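Local coordinates for protein M32 carboxypeptidase (Chitinophagaceae bacterium, PDB 7A03) that is probably a metal-dependent carboxypeptidase of the M32 family, hydrolysing peptide bonds to remove residues from the C-terminal end of peptides, at residues N256-M261 with A323-Q328; F316-I321 with G330-Q335; A353-Y358 with L490-G495. One frame throughout, in Å; residues are numbered along the deposited sequence. Where two conformers were deposited one is given.

Interaction 1: residues N256-M261 with A323-Q328; sequences NDFSNM and ALFPEQ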
ATOM      1  N   ASN A 256      18.397  16.395   7.684  1.00 18.03           N
ATOM      2  CA  ASN A 256      18.368  17.554   6.797  1.00 22.51           C
ATOM      3  C   ASN A 256      17.156  17.558   5.878  1.00 22.73           C
ATOM      4  O   ASN A 256      17.176  18.211   4.829  1.00 23.00           O
ATOM      5  CB  ASN A 256      19.655  17.650   5.980  1.00 20.56           C
ATOM      6  CG  ASN A 256      20.890  17.649   6.855  1.00 23.86           C
ATOM      7  OD1 ASN A 256      21.088  18.547   7.674  1.00 24.74           O
ATOM      8  ND2 ASN A 256      21.718  16.629   6.697  1.00 28.31           N
ATOM      9  N   ASP A 257      16.103  16.838   6.238  1.00 19.56           N
ATOM     10  CA  ASP A 257      14.880  16.853   5.445  1.00 18.64           C
ATOM     11  C   ASP A 257      13.729  16.498   6.377  1.00 19.80           C
ATOM     12  O   ASP A 257      13.447  15.318   6.612  1.00 19.02           O
ATOM     13  CB  ASP A 257      14.965  15.892   4.273  1.00 22.57           C
ATOM     14  CG  ASP A 257      13.801  16.035   3.327  1.00 26.11           C
ATOM     15  OD1 ASP A 257      12.840  16.761   3.674  1.00 22.94           O
ATOM     16  OD2 ASP A 257      13.854  15.433   2.231  1.00 31.32           O
ATOM     17  N   PHE A 258      13.060  17.527   6.884  1.00 16.04           N
ATOM     18  CA  PHE A 258      11.951  17.316   7.790  1.00 15.12           C
ATOM     19  C   PHE A 258      10.757  16.638   7.118  1.00 15.39           C
ATOM     20  O   PHE A 258       9.907  16.078   7.819  1.00 15.76           O
ATOM     21  CB  PHE A 258      11.527  18.658   8.407  1.00 13.73           C
ATOM     22  CG  PHE A 258      10.531  18.519   9.512  1.00 14.01           C
ATOM     23  CD1 PHE A 258      10.910  18.004  10.747  1.00 14.98           C
ATOM     24  CD2 PHE A 258       9.207  18.883   9.327  1.00 20.02           C
ATOM     25  CE1 PHE A 258       9.978  17.868  11.772  1.00 15.77           C
ATOM     26  CE2 PHE A 258       8.276  18.751  10.351  1.00 17.78           C
ATOM     27  CZ  PHE A 258       8.665  18.245  11.572  1.00 20.02           C
ATOM     28  N   SER A 259      10.677  16.662   5.783  0.59 15.49           N
ATOM     29  CA  SER A 259       9.543  16.057   5.078  0.59 17.31           C
ATOM     30  C   SER A 259       9.478  14.545   5.253  0.59 16.35           C
ATOM     31  O   SER A 259       8.424  13.938   5.033  0.59 14.03           O
ATOM     32  CB  SER A 259       9.641  16.357   3.580  0.59 16.21           C
ATOM     33  OG  SER A 259       9.684  17.750   3.336  0.59 20.50           O
ATOM     34  N   ASN A 260      10.573  13.921   5.654  1.00 13.40           N
ATOM     35  CA  ASN A 260      10.673  12.467   5.584  1.00 15.70           C
ATOM     36  C   ASN A 260       9.954  11.803   6.754  1.00 17.80           C
ATOM     37  O   ASN A 260       8.872  11.219   6.594  1.00 17.44           O
ATOM     38  CB  ASN A 260      12.149  12.069   5.517  1.00 18.53           C
ATOM     39  CG  ASN A 260      12.356  10.637   5.082  1.00 31.84           C
ATOM     40  OD1 ASN A 260      11.640   9.732   5.505  1.00 42.38           O
ATOM     41  ND2 ASN A 260      13.367  10.421   4.244  1.00 33.88           N
ATOM     42  N   MET A 261      10.549  11.897   7.939  1.00 15.07           N
ATOM     43  CA  MET A 261      10.141  11.033   9.037  1.00 13.60           C
ATOM     44  C   MET A 261       8.703  11.270   9.462  1.00 14.09           C
ATOM     45  O   MET A 261       7.963  10.309   9.695  1.00 14.21           O
ATOM     46  CB  MET A 261      11.076  11.199  10.231  1.00 17.14           C
ATOM     47  CG  MET A 261      10.821  10.189  11.333  1.00 14.48           C
ATOM     48  SD  MET A 261      10.826  10.895  13.010  1.00 14.24           S
ATOM     49  CE  MET A 261       9.394  11.982  12.924  1.00 16.82           C
ATOM     50  N   ALA A 323       7.695  25.030  18.566  1.00 15.36           N
ATOM     51  CA  ALA A 323       8.348  24.998  19.872  1.00 19.55           C
ATOM     52  C   ALA A 323       9.468  23.972  19.907  1.00 22.08           C
ATOM     53  O   ALA A 323      10.475  24.167  20.610  1.00 20.96           O
ATOM     54  CB  ALA A 323       7.313  24.670  20.947  1.00 19.58           C
ATOM     55  N   LEU A 324       9.301  22.868  19.176  1.00 17.21           N
ATOM     56  CA  LEU A 324      10.324  21.833  19.142  1.00 18.51           C
ATOM     57  C   LEU A 324      11.539  22.252  18.313  1.00 21.48           C
ATOM     58  O   LEU A 324      12.676  21.897  18.651  1.00 19.65           O
ATOM     59  CB  LEU A 324       9.711  20.558  18.575  1.00 17.52           C
ATOM     60  CG  LEU A 324      10.532  19.290  18.657  1.00 20.45           C
ATOM     61  CD1 LEU A 324      10.997  19.089  20.101  1.00 24.35           C
ATOM     62  CD2 LEU A 324       9.670  18.145  18.195  1.00 22.88           C
ATOM     63  N   PHE A 325      11.323  22.989  17.221  1.00 18.62           N
ATOM     64  CA  PHE A 325      12.387  23.355  16.279  1.00 16.26           C
ATOM     65  C   PHE A 325      12.377  24.863  16.030  1.00 17.59           C
ATOM     66  O   PHE A 325      12.231  25.322  14.891  1.00 17.21           O
ATOM     67  CB  PHE A 325      12.202  22.602  14.959  1.00 18.42           C
ATOM     68  CG  PHE A 325      12.314  21.101  15.086  1.00 15.76           C
ATOM     69  CD1 PHE A 325      13.537  20.519  15.337  1.00 15.59           C
ATOM     70  CD2 PHE A 325      11.204  20.283  14.937  1.00 14.05           C
ATOM     71  CE1 PHE A 325      13.662  19.136  15.441  1.00 18.30           C
ATOM     72  CE2 PHE A 325      11.320  18.901  15.047  1.00 19.13           C
ATOM     73  CZ  PHE A 325      12.554  18.332  15.304  1.00 17.07           C
ATOM     74  N   PRO A 326      12.547  25.676  17.075  1.00 15.29           N
ATOM     75  CA  PRO A 326      12.364  27.122  16.885  1.00 20.08           C
ATOM     76  C   PRO A 326      13.411  27.760  15.990  1.00 14.49           C
ATOM     77  O   PRO A 326      13.094  28.738  15.298  1.00 16.45           O
ATOM     78  CB  PRO A 326      12.405  27.679  18.313  1.00 15.76           C
ATOM     79  CG  PRO A 326      13.251  26.725  19.042  1.00 18.36           C
ATOM     80  CD  PRO A 326      12.957  25.353  18.454  1.00 20.10           C
ATOM     81  N   GLU A 327      14.639  27.227  15.954  1.00 15.35           N
ATOM     82  CA  GLU A 327      15.654  27.807  15.080  1.00 17.31           C
ATOM     83  C   GLU A 327      15.370  27.532  13.610  1.00 19.43           C
ATOM     84  O   GLU A 327      15.864  28.257  12.743  1.00 19.68           O
ATOM     85  CB  GLU A 327      17.052  27.316  15.459  1.00 23.20           C
ATOM     86  CG  GLU A 327      18.156  28.098  14.767  1.00 34.25           C
ATOM     87  CD  GLU A 327      19.522  27.885  15.383  1.00 49.95           C
ATOM     88  OE1 GLU A 327      19.643  28.007  16.623  1.00 54.81           O
ATOM     89  OE2 GLU A 327      20.474  27.609  14.619  1.00 49.63           O
ATOM     90  N   GLN A 328      14.570  26.513  13.310  1.00 15.78           N
ATOM     91  CA  GLN A 328      14.241  26.185  11.932  1.00 15.92           C
ATOM     92  C   GLN A 328      12.893  26.742  11.506  1.00 18.45           C
ATOM     93  O   GLN A 328      12.722  27.108  10.340  1.00 16.51           O
ATOM     94  CB  GLN A 328      14.226  24.659  11.757  1.00 15.60           C
ATOM     95  CG  GLN A 328      15.596  23.989  11.938  1.00 16.39           C
ATOM     96  CD  GLN A 328      16.041  23.935  13.393  1.00 23.64           C
ATOM     97  OE1 GLN A 328      15.233  23.696  14.308  1.00 21.07           O
ATOM     98  NE2 GLN A 328      17.331  24.185  13.620  1.00 21.46           N
TER

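Interaction 2: residues F316-I321 with G330-Q335; sequences FQYPRI and GNVSLQ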
ATOM      1  N   PHE A 316      -3.394  22.902  15.111  1.00 15.83           N
ATOM      2  CA  PHE A 316      -2.962  22.436  16.420  1.00 19.06           C
ATOM      3  C   PHE A 316      -1.499  22.021  16.429  1.00 14.90           C
ATOM      4  O   PHE A 316      -0.758  22.363  17.365  1.00 17.82           O
ATOM      5  CB  PHE A 316      -3.851  21.265  16.861  1.00 17.91           C
ATOM      6  CG  PHE A 316      -3.444  20.644  18.171  1.00 17.57           C
ATOM      7  CD1 PHE A 316      -3.893  21.181  19.368  1.00 20.56           C
ATOM      8  CD2 PHE A 316      -2.646  19.512  18.207  1.00 16.95           C
ATOM      9  CE1 PHE A 316      -3.542  20.614  20.570  1.00 20.00           C
ATOM     10  CE2 PHE A 316      -2.277  18.934  19.420  1.00 18.26           C
ATOM     11  CZ  PHE A 316      -2.734  19.490  20.606  1.00 20.45           C
ATOM     12  N   GLN A 317      -1.048  21.285  15.411  1.00 14.11           N
ATOM     13  CA  GLN A 317       0.300  20.733  15.484  1.00 15.75           C
ATOM     14  C   GLN A 317       1.400  21.757  15.200  1.00 14.22           C
ATOM     15  O   GLN A 317       2.507  21.625  15.731  1.00 16.10           O
ATOM     16  CB  GLN A 317       0.442  19.509  14.576  1.00 17.18           C
ATOM     17  CG  GLN A 317      -0.355  18.289  15.033  1.00 14.45           C
ATOM     18  CD  GLN A 317       0.187  17.644  16.309  1.00 12.94           C
ATOM     19  OE1 GLN A 317       1.291  17.960  16.771  1.00 16.34           O
ATOM     20  NE2 GLN A 317      -0.585  16.730  16.868  1.00 14.93           N
ATOM     21  N   TYR A 318       1.146  22.780  14.383  1.00 15.58           N
ATOM     22  CA  TYR A 318       2.234  23.670  13.990  1.00 17.01           C
ATOM     23  C   TYR A 318       2.875  24.404  15.159  1.00 17.14           C
ATOM     24  O   TYR A 318       4.114  24.400  15.244  1.00 16.31           O
ATOM     25  CB  TYR A 318       1.839  24.605  12.834  1.00 14.19           C
ATOM     26  CG  TYR A 318       3.068  25.311  12.298  1.00 14.28           C
ATOM     27  CD1 TYR A 318       4.111  24.580  11.745  1.00 17.06           C
ATOM     28  CD2 TYR A 318       3.214  26.701  12.394  1.00 14.85           C
ATOM     29  CE1 TYR A 318       5.261  25.194  11.290  1.00 15.97           C
ATOM     30  CE2 TYR A 318       4.362  27.327  11.924  1.00 18.78           C
ATOM     31  CZ  TYR A 318       5.378  26.566  11.371  1.00 17.59           C
ATOM     32  OH  TYR A 318       6.544  27.134  10.906  1.00 20.53           O
ATOM     33  N   PRO A 319       2.136  25.053  16.068  1.00 17.14           N
ATOM     34  CA  PRO A 319       2.821  25.709  17.194  1.00 19.51           C
ATOM     35  C   PRO A 319       3.650  24.738  18.013  1.00 19.47           C
ATOM     36  O   PRO A 319       4.730  25.103  18.511  1.00 19.14           O
ATOM     37  CB  PRO A 319       1.668  26.321  18.005  1.00 17.40           C
ATOM     38  CG  PRO A 319       0.508  26.366  17.065  1.00 23.63           C
ATOM     39  CD  PRO A 319       0.673  25.220  16.134  1.00 18.05           C
ATOM     40  N   ARG A 320       3.206  23.480  18.112  1.00 15.20           N
ATOM     41  CA  ARG A 320       3.967  22.489  18.864  1.00 14.70           C
ATOM     42  C   ARG A 320       5.298  22.164  18.183  1.00 16.85           C
ATOM     43  O   ARG A 320       6.352  22.107  18.836  1.00 18.03           O
ATOM     44  CB  ARG A 320       3.122  21.239  19.089  1.00 16.67           C
ATOM     45  CG  ARG A 320       1.822  21.487  19.847  1.00 14.02           C
ATOM     46  CD  ARG A 320       0.933  20.227  19.894  1.00 14.93           C
ATOM     47  NE  ARG A 320       1.529  19.099  20.618  1.00 15.19           N
ATOM     48  CZ  ARG A 320       1.465  18.935  21.935  1.00 20.65           C
ATOM     49  NH1 ARG A 320       0.832  19.822  22.688  1.00 22.35           N
ATOM     50  NH2 ARG A 320       2.030  17.872  22.500  1.00 22.78           N
ATOM     51  N   ILE A 321       5.286  21.955  16.862  1.00 17.37           N
ATOM     52  CA  ILE A 321       6.558  21.657  16.211  1.00 17.65           C
ATOM     53  C   ILE A 321       7.433  22.901  16.105  1.00 17.04           C
ATOM     54  O   ILE A 321       8.660  22.789  16.045  1.00 16.81           O
ATOM     55  CB  ILE A 321       6.460  20.884  14.876  1.00 23.18           C
ATOM     56  CG1 ILE A 321       5.884  21.759  13.774  1.00 20.81           C
ATOM     57  CG2 ILE A 321       5.705  19.565  15.036  1.00 17.78           C
ATOM     58  CD1 ILE A 321       6.214  21.214  12.385  1.00 22.22           C
ATOM     59  N   GLY A 330      10.850  29.034  13.643  1.00 16.02           N
ATOM     60  CA  GLY A 330      10.337  30.137  14.442  1.00 16.59           C
ATOM     61  C   GLY A 330       9.990  31.376  13.649  1.00 16.83           C
ATOM     62  O   GLY A 330       9.176  32.189  14.107  1.00 18.55           O
ATOM     63  N   ASN A 331      10.581  31.541  12.465  1.00 17.61           N
ATOM     64  CA  ASN A 331      10.248  32.635  11.563  1.00 18.65           C
ATOM     65  C   ASN A 331       9.483  32.157  10.326  1.00 19.65           C
ATOM     66  O   ASN A 331       9.519  32.829   9.293  1.00 20.02           O
ATOM     67  CB  ASN A 331      11.512  33.409  11.174  1.00 21.50           C
ATOM     68  CG  ASN A 331      12.462  32.589  10.319  1.00 23.33           C
ATOM     69  OD1 ASN A 331      12.429  31.356  10.340  1.00 19.53           O
ATOM     70  ND2 ASN A 331      13.323  33.270   9.568  1.00 22.11           N
ATOM     71  N   VAL A 332       8.798  31.010  10.416  1.00 17.68           N
ATOM     72  CA  VAL A 332       8.010  30.430   9.326  1.00 17.87           C
ATOM     73  C   VAL A 332       6.549  30.380   9.767  1.00 18.14           C
ATOM     74  O   VAL A 332       6.245  29.851  10.841  1.00 20.03           O
ATOM     75  CB  VAL A 332       8.511  29.016   8.967  1.00 18.86           C
ATOM     76  CG1 VAL A 332       7.688  28.429   7.812  1.00 18.42           C
ATOM     77  CG2 VAL A 332       9.994  29.036   8.614  1.00 19.71           C
ATOM     78  N   SER A 333       5.641  30.918   8.941  1.00 19.20           N
ATOM     79  CA  SER A 333       4.243  30.987   9.363  1.00 17.31           C
ATOM     80  C   SER A 333       3.529  29.670   9.107  1.00 17.13           C
ATOM     81  O   SER A 333       3.994  28.818   8.351  1.00 17.70           O
ATOM     82  CB  SER A 333       3.459  32.054   8.590  1.00 18.26           C
ATOM     83  OG  SER A 333       3.369  31.748   7.204  1.00 19.49           O
ATOM     84  N   LEU A 334       2.358  29.527   9.731  1.00 18.46           N
ATOM     85  CA  LEU A 334       1.557  28.328   9.504  1.00 19.33           C
ATOM     86  C   LEU A 334       1.255  28.137   8.020  1.00 16.97           C
ATOM     87  O   LEU A 334       1.388  27.026   7.494  1.00 17.94           O
ATOM     88  CB  LEU A 334       0.265  28.383  10.326  1.00 19.57           C
ATOM     89  CG  LEU A 334      -0.845  27.381   9.990  1.00 19.34           C
ATOM     90  CD1 LEU A 334      -0.393  25.969  10.235  1.00 18.04           C
ATOM     91  CD2 LEU A 334      -2.142  27.703  10.777  1.00 17.74           C
ATOM     92  N   GLN A 335       0.870  29.216   7.331  1.00 18.23           N
ATOM     93  CA  GLN A 335       0.557  29.136   5.905  1.00 16.81           C
ATOM     94  C   GLN A 335       1.772  28.735   5.075  1.00 18.32           C
ATOM     95  O   GLN A 335       1.655  27.913   4.155  1.00 19.98           O
ATOM     96  CB  GLN A 335      -0.006  30.473   5.412  1.00 16.89           C
ATOM     97  CG  GLN A 335      -1.512  30.558   5.474  1.00 23.74           C
ATOM     98  CD  GLN A 335      -2.180  29.482   4.641  1.00 23.07           C
ATOM     99  OE1 GLN A 335      -1.708  29.134   3.562  1.00 30.00           O
ATOM    100  NE2 GLN A 335      -3.269  28.933   5.153  1.00 25.08           N
TER

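Interaction 3: residues A353-Y358 with L490-G495; sequences ADEITY and LDYAAG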
ATOM      1  N   ALA A 353       7.184  11.157  -5.297  1.00 17.56           N
ATOM      2  CA  ALA A 353       6.210  12.043  -5.912  1.00 17.32           C
ATOM      3  C   ALA A 353       5.181  12.556  -4.905  1.00 18.96           C
ATOM      4  O   ALA A 353       4.787  11.858  -3.967  1.00 20.02           O
ATOM      5  CB  ALA A 353       5.494  11.304  -7.046  1.00 16.91           C
ATOM      6  N   ASP A 354       4.738  13.792  -5.123  1.00 16.78           N
ATOM      7  CA  ASP A 354       3.644  14.349  -4.345  1.00 14.04           C
ATOM      8  C   ASP A 354       2.337  13.610  -4.660  1.00 16.26           C
ATOM      9  O   ASP A 354       2.223  12.865  -5.644  1.00 17.70           O
ATOM     10  CB  ASP A 354       3.448  15.809  -4.721  1.00 17.52           C
ATOM     11  CG  ASP A 354       3.108  15.967  -6.186  1.00 18.03           C
ATOM     12  OD1 ASP A 354       1.909  15.897  -6.546  1.00 17.40           O
ATOM     13  OD2 ASP A 354       4.051  16.131  -6.982  1.00 16.29           O
ATOM     14  N   GLU A 355       1.319  13.865  -3.837  1.00 16.68           N
ATOM     15  CA  GLU A 355       0.062  13.117  -3.923  1.00 16.88           C
ATOM     16  C   GLU A 355      -0.743  13.393  -5.195  1.00 15.95           C
ATOM     17  O   GLU A 355      -1.739  12.696  -5.432  1.00 16.54           O
ATOM     18  CB  GLU A 355      -0.810  13.352  -2.677  1.00 18.94           C
ATOM     19  CG  GLU A 355      -1.453  14.726  -2.621  1.00 18.53           C
ATOM     20  CD  GLU A 355      -2.247  14.970  -1.333  1.00 21.04           C
ATOM     21  OE1 GLU A 355      -3.019  14.079  -0.899  1.00 15.98           O
ATOM     22  OE2 GLU A 355      -2.098  16.074  -0.772  1.00 26.05           O
ATOM     23  N   ILE A 356      -0.374  14.383  -6.008  1.00 14.80           N
ATOM     24  CA  ILE A 356      -1.088  14.604  -7.262  1.00 14.36           C
ATOM     25  C   ILE A 356      -0.381  13.845  -8.371  1.00 16.80           C
ATOM     26  O   ILE A 356      -0.961  12.950  -9.001  1.00 16.71           O
ATOM     27  CB  ILE A 356      -1.224  16.098  -7.616  1.00 14.71           C
ATOM     28  CG1 ILE A 356      -1.941  16.844  -6.488  1.00 16.92           C
ATOM     29  CG2 ILE A 356      -1.952  16.270  -8.936  1.00 18.68           C
ATOM     30  CD1 ILE A 356      -3.333  16.321  -6.206  1.00 18.53           C
ATOM     31  N   THR A 357       0.883  14.196  -8.611  1.00 15.67           N
ATOM     32  CA  THR A 357       1.616  13.566  -9.702  1.00 14.55           C
ATOM     33  C   THR A 357       1.808  12.070  -9.484  1.00 14.26           C
ATOM     34  O   THR A 357       1.971  11.341 -10.469  1.00 14.47           O
ATOM     35  CB  THR A 357       2.972  14.249  -9.905  1.00 14.67           C
ATOM     36  OG1 THR A 357       3.757  14.097  -8.714  1.00 16.09           O
ATOM     37  CG2 THR A 357       2.791  15.719 -10.237  1.00 15.16           C
ATOM     38  N   TYR A 358       1.777  11.601  -8.227  1.00 15.52           N
ATOM     39  CA  TYR A 358       1.917  10.171  -7.941  1.00 14.86           C
ATOM     40  C   TYR A 358       1.043   9.325  -8.862  1.00 14.84           C
ATOM     41  O   TYR A 358       1.477   8.280  -9.374  1.00 14.05           O
ATOM     42  CB  TYR A 358       1.522   9.894  -6.483  1.00 15.39           C
ATOM     43  CG  TYR A 358       1.853   8.489  -6.007  1.00 14.48           C
ATOM     44  CD1 TYR A 358       0.957   7.437  -6.200  1.00 14.87           C
ATOM     45  CD2 TYR A 358       3.054   8.222  -5.370  1.00 15.53           C
ATOM     46  CE1 TYR A 358       1.257   6.156  -5.787  1.00 14.62           C
ATOM     47  CE2 TYR A 358       3.366   6.946  -4.941  1.00 15.55           C
ATOM     48  CZ  TYR A 358       2.461   5.921  -5.147  1.00 15.56           C
ATOM     49  OH  TYR A 358       2.756   4.640  -4.728  1.00 18.90           O
ATOM     50  N   LEU A 490     -10.788  14.197  -6.286  1.00 15.24           N
ATOM     51  CA  LEU A 490     -10.651  15.437  -7.036  1.00 15.56           C
ATOM     52  C   LEU A 490     -11.077  16.628  -6.191  1.00 15.72           C
ATOM     53  O   LEU A 490     -10.382  17.648  -6.151  1.00 15.80           O
ATOM     54  CB  LEU A 490     -11.433  15.386  -8.347  1.00 15.91           C
ATOM     55  CG  LEU A 490     -11.327  16.655  -9.211  1.00 17.71           C
ATOM     56  CD1 LEU A 490      -9.878  16.963  -9.531  1.00 20.30           C
ATOM     57  CD2 LEU A 490     -12.154  16.566 -10.490  1.00 23.47           C
ATOM     58  N   ASP A 491     -12.223  16.520  -5.511  1.00 15.79           N
ATOM     59  CA  ASP A 491     -12.715  17.658  -4.734  1.00 17.53           C
ATOM     60  C   ASP A 491     -11.766  17.974  -3.587  1.00 16.36           C
ATOM     61  O   ASP A 491     -11.508  19.151  -3.291  1.00 17.86           O
ATOM     62  CB  ASP A 491     -14.121  17.398  -4.183  1.00 16.13           C
ATOM     63  CG  ASP A 491     -15.172  17.276  -5.270  1.00 18.63           C
ATOM     64  OD1 ASP A 491     -14.857  17.557  -6.447  1.00 17.58           O
ATOM     65  OD2 ASP A 491     -16.316  16.905  -4.922  1.00 22.71           O
ATOM     66  N   TYR A 492     -11.208  16.935  -2.968  1.00 15.33           N
ATOM     67  CA  TYR A 492     -10.235  17.134  -1.900  1.00 15.07           C
ATOM     68  C   TYR A 492      -8.980  17.836  -2.423  1.00 15.54           C
ATOM     69  O   TYR A 492      -8.471  18.793  -1.811  1.00 15.12           O
ATOM     70  CB  TYR A 492      -9.901  15.749  -1.320  1.00 14.68           C
ATOM     71  CG  TYR A 492      -8.502  15.598  -0.755  1.00 14.35           C
ATOM     72  CD1 TYR A 492      -8.177  16.137   0.483  1.00 15.06           C
ATOM     73  CD2 TYR A 492      -7.520  14.892  -1.447  1.00 14.16           C
ATOM     74  CE1 TYR A 492      -6.906  16.011   1.007  1.00 16.32           C
ATOM     75  CE2 TYR A 492      -6.240  14.758  -0.923  1.00 13.89           C
ATOM     76  CZ  TYR A 492      -5.948  15.323   0.300  1.00 14.03           C
ATOM     77  OH  TYR A 492      -4.693  15.190   0.832  1.00 16.15           O
ATOM     78  N   ALA A 493      -8.501  17.405  -3.592  1.00 17.05           N
ATOM     79  CA  ALA A 493      -7.269  17.952  -4.153  1.00 17.47           C
ATOM     80  C   ALA A 493      -7.470  19.369  -4.670  1.00 24.41           C
ATOM     81  O   ALA A 493      -6.635  20.248  -4.439  1.00 22.62           O
ATOM     82  CB  ALA A 493      -6.791  17.041  -5.285  1.00 18.24           C
ATOM     83  N   ALA A 494      -8.548  19.597  -5.419  1.00 18.77           N
ATOM     84  CA  ALA A 494      -8.868  20.938  -5.887  1.00 22.92           C
ATOM     85  C   ALA A 494      -9.070  21.889  -4.717  1.00 21.09           C
ATOM     86  O   ALA A 494      -8.587  23.024  -4.748  1.00 21.31           O
ATOM     87  CB  ALA A 494     -10.110  20.900  -6.780  1.00 23.20           C
ATOM     88  N   GLY A 495      -9.764  21.439  -3.663  1.00 22.64           N
ATOM     89  CA  GLY A 495      -9.976  22.305  -2.517  1.00 22.56           C
ATOM     90  C   GLY A 495      -8.680  22.731  -1.863  1.00 24.89           C
ATOM     91  O   GLY A 495      -8.557  23.863  -1.382  1.00 24.72           O
TER

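Interaction 1: residues N256-M261 with A323-Q328
With CG anti to the backbone N in F258 (chi1 -171°) and anti to the carbonyl carbon in F325 (chi1 -63°), two buried phenyl rings lean toward each other from parts of the chain 62 residues apart. They belong to an aromatic cluster in the largely helical M32 fold. F206 is its third member, meeting F325 edge-to-face and F258 at a much shallower tilt. Between F258 and F325 the approach is oblique, neither a stack nor a T: the ring centroids lie 5.6 Å apart and the planes are inclined by 71°. One corner of each ring does the touching, F258 CE1 coming to 3.7 Å from F325 CE2. No hydrogen bond links the two segments, so their meeting is purely apolar. Helix 208-222 closes in on the pair, L214 against F258 and the chain of K210 against F325. L324 covers one face of the F325 ring, off-centre toward the rim, with its CG. F258 follows D257, the N-cap residue, at the start of helix 258-277. F325 lies where helix 311-324 stops and is itself the N-cap of the short helix 326-329; F325 O accepts from Q328 N at 3.1 Å. At the other N-terminus, D257 OD1 accepts from S259 N at 3.0 Å, the donor standing above the carboxylate plane.

Interaction 2: residues F316-I321 with G330-Q335
Y318 reaches from helix 311-324 to the loop ahead of helix 334-341, its CG anti to the backbone N (chi1 -169°) and its ring directed at V332, S333 and L334. At the root, Y318 CB rests against L334 CD1 at 3.7 Å, and CG lies only slightly farther from the same methyl; the two side chains slide past each other in opposite directions. Next along the ring, Y318 CD2 lies 3.7 Å from L334 CA, while Y318 CE2 passes the peptide between S333 and L334, 3.8 Å from S333 C. At the tip, Y318 OH donates to V332 O at 2.7 Å. The carbonyl oxygen lies at the ring edge, near its plane, whereas the hydroxyl stands 58° out of the carbonyl plane, at a C=O...OH angle of 115°, well off the direction of either lone pair. Beside that bond, V332 CB comes to 3.3 Å from Y318 OH. F337 meets the tyrosine ring, and L329 touches the Y318 side chain, adding apolar cover. A phenylalanine in place of Y318 would probably keep the packing on L334 but leave V332 O without this donor and the loop less firmly tied. At the end of the loop, S333 is the N-cap of helix 334-341: its side chain caps a backbone N just past Q335, and S333 N bonds to E336 OE1, consistent with a capping box at the start of that helix.

Interaction 3: residues A353-Y358 with L490-G495
A small network of hydrogen bonds and a salt bridge joins the loop ahead of helix 358-374 to the C-terminal helix 486-497: E355 meets Y492 directly, and K496, one turn beyond Y492, bonds to both. Y492 OH donates to E355 OE1 at 2.7 Å. It arrives on the syn side of the carboxylate, only 16° out of its plane, and OE1 in turn lies in plane at the edge of the tyrosine ring. The two side chains come from opposite directions, and the carboxylate and ring planes are 69° apart. K496 NZ makes a salt bridge to E355 OE2 and a hydrogen bond to Y492 OH, so both carboxylate oxygens are engaged by the same helix. E355 reaches that far because its chain runs extended beyond CG, although CG is wedged between backbone N and carbonyl carbon (chi1 73°). In the loop, D354 OD1 accepts from I356 N at 2.8 Å, an Asx turn, and from T357 N at 2.9 Å, which extends it to an Asx motif; both donors lie on the same face of the carboxylate. D354 OD2 accepts a hydrogen bond from T357 OG1 at 2.7 Å and also bonds to Q345 N. Next to the polar network is an apolar touch, I356 CD1 on A493 CB at 3.7 Å. L188 of helix 170-192 and F497 also pack on I356, while N305 of helix 293-307 borders E355 and Y492.

Interactions 1 and 2 are neighbours, their centres about 11 Å apart, and both draw on helix 311-324; F258 CE2 touches I321 CD1 at 3.8 Å, joining the aromatic cluster to the helix that carries Y318. Along the chain their segments alternate. Interaction 3 lies apart, centred about 24 Å from interaction 1 and about 23 Å from interaction 2, with nearest atoms about 10 Å away in each case. Interaction 1 lies at the start of helix 258-277, which farther along bears H267, E268 and H271, a pattern consistent with the zinc-binding HExxH of this metallopeptidase clan; no metal is bound to them here. A glycerol, probably from crystallisation, bonds to Q317 and R320.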